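Local coordinates for phospho-furanose lactonase (Mycoplasma synoviae, PDB 3OVG), which hydrolyses phosphorylated furanose lactones such as D-xylono-1,4-lactone 5-phosphate and L-arabino-1,4-lactone 5-phosphate, using two zinc ions in each subunit, at residues E227-I230 with K231-V235. Numbering follows the deposited sequence.
Sequences EKVI and KETGV
E227 and K231 form one of two i, i+4 salt bridges along the C-terminal turns of helix 223-233, the helix of a beta-alpha-beta unit in this TIM-barrel hydrolase. The two side chains lie side by side and point the same way, CG of E227 against CD of K231, and K231 NZ reaches E227 OE2 at 2.8 Å on the anti side of that oxygen, somewhat out of the carboxylate plane. One residue on, the side chain of K228 starts with CG anti to the backbone N and stays extended until its last torsion (chi4 52°), which turns NZ back onto E232 OE2, 2.6 Å away. It meets that oxygen on the syn side, well out of the carboxylate plane.

Past the salt bridges the helix ends. T233 OG1 donates to V229 O at 2.7 Å, coming from above the carbonyl plane, while T233 N makes a weak hydrogen bond to the same oxygen. G234, with positive phi (82°), turns the chain out of the helix, its N still hydrogen-bonded to I230 O at 2.7 Å. The chain then heads into strand 236-239, and V235 CG2 packs against V229 CG1 at 3.8 Å. Further out, the side chain of V235 touches I212 and I214 of strand 212-215. Both carboxylate oxygens of E227 have a partner, since OE1 is hydrogen-bonded to Y259 OH.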
ATOM      1  N   GLU A 227     -14.539 -34.536 -11.511  1.00 15.12           N
ATOM      2  CA  GLU A 227     -15.199 -35.648 -12.130  1.00 18.30           C
ATOM      3  C   GLU A 227     -16.350 -35.170 -13.031  1.00 16.47           C
ATOM      4  O   GLU A 227     -16.512 -35.664 -14.162  1.00 15.65           O
ATOM      5  CB  GLU A 227     -15.691 -36.607 -11.027  1.00 16.91           C
ATOM      6  CG  GLU A 227     -16.551 -37.701 -11.554  1.00 20.00           C
ATOM      7  CD  GLU A 227     -16.998 -38.637 -10.418  1.00 20.54           C
ATOM      8  OE1 GLU A 227     -17.097 -38.162  -9.260  1.00 18.33           O
ATOM      9  OE2 GLU A 227     -17.250 -39.821 -10.711  1.00 21.21           O
ATOM     10  N   LYS A 228     -17.115 -34.200 -12.522  1.00 17.35           N
ATOM     11  CA  LYS A 228     -18.232 -33.592 -13.240  1.00 16.81           C
ATOM     12  C   LYS A 228     -17.766 -32.987 -14.564  1.00 16.82           C
ATOM     13  O   LYS A 228     -18.404 -33.176 -15.623  1.00 17.31           O
ATOM     14  CB  LYS A 228     -18.890 -32.486 -12.396  1.00 16.02           C
ATOM     15  CG  LYS A 228     -20.177 -31.866 -13.037  1.00 15.80           C
ATOM     16  CD  LYS A 228     -20.722 -30.701 -12.180  1.00 17.45           C
ATOM     17  CE  LYS A 228     -22.085 -30.170 -12.632  1.00 15.81           C
ATOM     18  NZ  LYS A 228     -23.109 -31.259 -12.783  1.00 18.39           N
ATOM     19  N   VAL A 229     -16.672 -32.241 -14.496  1.00 15.12           N
ATOM     20  CA  VAL A 229     -16.174 -31.530 -15.676  1.00 15.52           C
ATOM     21  C   VAL A 229     -15.761 -32.527 -16.742  1.00 17.27           C
ATOM     22  O   VAL A 229     -16.200 -32.446 -17.883  1.00 18.73           O
ATOM     23  CB  VAL A 229     -14.974 -30.640 -15.353  1.00 15.35           C
ATOM     24  CG1 VAL A 229     -14.379 -30.084 -16.639  1.00 16.54           C
ATOM     25  CG2 VAL A 229     -15.400 -29.519 -14.404  1.00 15.39           C
ATOM     26  N   ILE A 230     -14.939 -33.488 -16.355  1.00 16.44           N
ATOM     27  CA  ILE A 230     -14.496 -34.509 -17.284  1.00 17.13           C
ATOM     28  C   ILE A 230     -15.672 -35.277 -17.903  1.00 19.50           C
ATOM     29  O   ILE A 230     -15.760 -35.404 -19.139  1.00 17.32           O
ATOM     30  CB  ILE A 230     -13.475 -35.462 -16.636  1.00 17.79           C
ATOM     31  CG1 ILE A 230     -12.171 -34.691 -16.355  1.00 16.13           C
ATOM     32  CG2 ILE A 230     -13.230 -36.668 -17.537  1.00 17.31           C
ATOM     33  CD1 ILE A 230     -11.236 -35.349 -15.375  1.00 17.28           C
ATOM     34  N   LYS A 231     -16.563 -35.762 -17.048  1.00 17.62           N
ATOM     35  CA  LYS A 231     -17.669 -36.590 -17.494  1.00 17.85           C
ATOM     36  C   LYS A 231     -18.716 -35.835 -18.319  1.00 18.94           C
ATOM     37  O   LYS A 231     -19.260 -36.400 -19.250  1.00 18.90           O
ATOM     38  CB  LYS A 231     -18.345 -37.276 -16.313  1.00 19.69           C
ATOM     39  CG  LYS A 231     -17.654 -38.556 -15.904  1.00 19.03           C
ATOM     40  CD  LYS A 231     -18.148 -39.045 -14.570  1.00 17.46           C
ATOM     41  CE  LYS A 231     -17.650 -40.478 -14.327  1.00 20.09           C
ATOM     42  NZ  LYS A 231     -18.236 -41.066 -13.068  1.00 22.46           N
ATOM     43  N   GLU A 232     -18.972 -34.562 -18.013  1.00 17.90           N
ATOM     44  CA  GLU A 232     -19.965 -33.809 -18.781  1.00 18.09           C
ATOM     45  C   GLU A 232     -19.414 -33.238 -20.085  1.00 18.26           C
ATOM     46  O   GLU A 232     -20.176 -32.962 -21.018  1.00 18.58           O
ATOM     47  CB  GLU A 232     -20.607 -32.691 -17.928  1.00 19.23           C
ATOM     48  CG  GLU A 232     -21.394 -33.261 -16.711  1.00 21.79           C
ATOM     49  CD  GLU A 232     -22.271 -32.209 -15.993  1.00 23.14           C
ATOM     50  OE1 GLU A 232     -22.300 -31.040 -16.448  1.00 21.84           O
ATOM     51  OE2 GLU A 232     -22.918 -32.568 -14.970  1.00 22.51           O
ATOM     52  N   THR A 233     -18.105 -33.066 -20.177  1.00 18.17           N
ATOM     53  CA  THR A 233     -17.542 -32.366 -21.343  1.00 19.70           C
ATOM     54  C   THR A 233     -16.460 -33.117 -22.117  1.00 19.05           C
ATOM     55  O   THR A 233     -16.284 -32.905 -23.326  1.00 17.58           O
ATOM     56  CB  THR A 233     -17.008 -30.981 -20.962  1.00 20.30           C
ATOM     57  OG1 THR A 233     -15.791 -31.114 -20.190  1.00 16.24           O
ATOM     58  CG2 THR A 233     -18.079 -30.215 -20.157  1.00 18.25           C
ATOM     59  N   GLY A 234     -15.744 -33.996 -21.430  1.00 18.84           N
ATOM     60  CA  GLY A 234     -14.742 -34.822 -22.074  1.00 18.29           C
ATOM     61  C   GLY A 234     -13.413 -34.101 -22.252  1.00 18.94           C
ATOM     62  O   GLY A 234     -12.531 -34.575 -22.983  1.00 19.72           O
ATOM     63  N   VAL A 235     -13.263 -32.941 -21.619  1.00 18.45           N
ATOM     64  CA  VAL A 235     -12.018 -32.183 -21.732  1.00 17.67           C
ATOM     65  C   VAL A 235     -10.967 -32.844 -20.848  1.00 17.71           C
ATOM     66  O   VAL A 235     -11.242 -33.846 -20.191  1.00 16.39           O
ATOM     67  CB  VAL A 235     -12.180 -30.683 -21.376  1.00 16.61           C
ATOM     68  CG1 VAL A 235     -13.158 -29.996 -22.347  1.00 16.32           C
ATOM     69  CG2 VAL A 235     -12.609 -30.503 -19.920  1.00 15.88           C
TER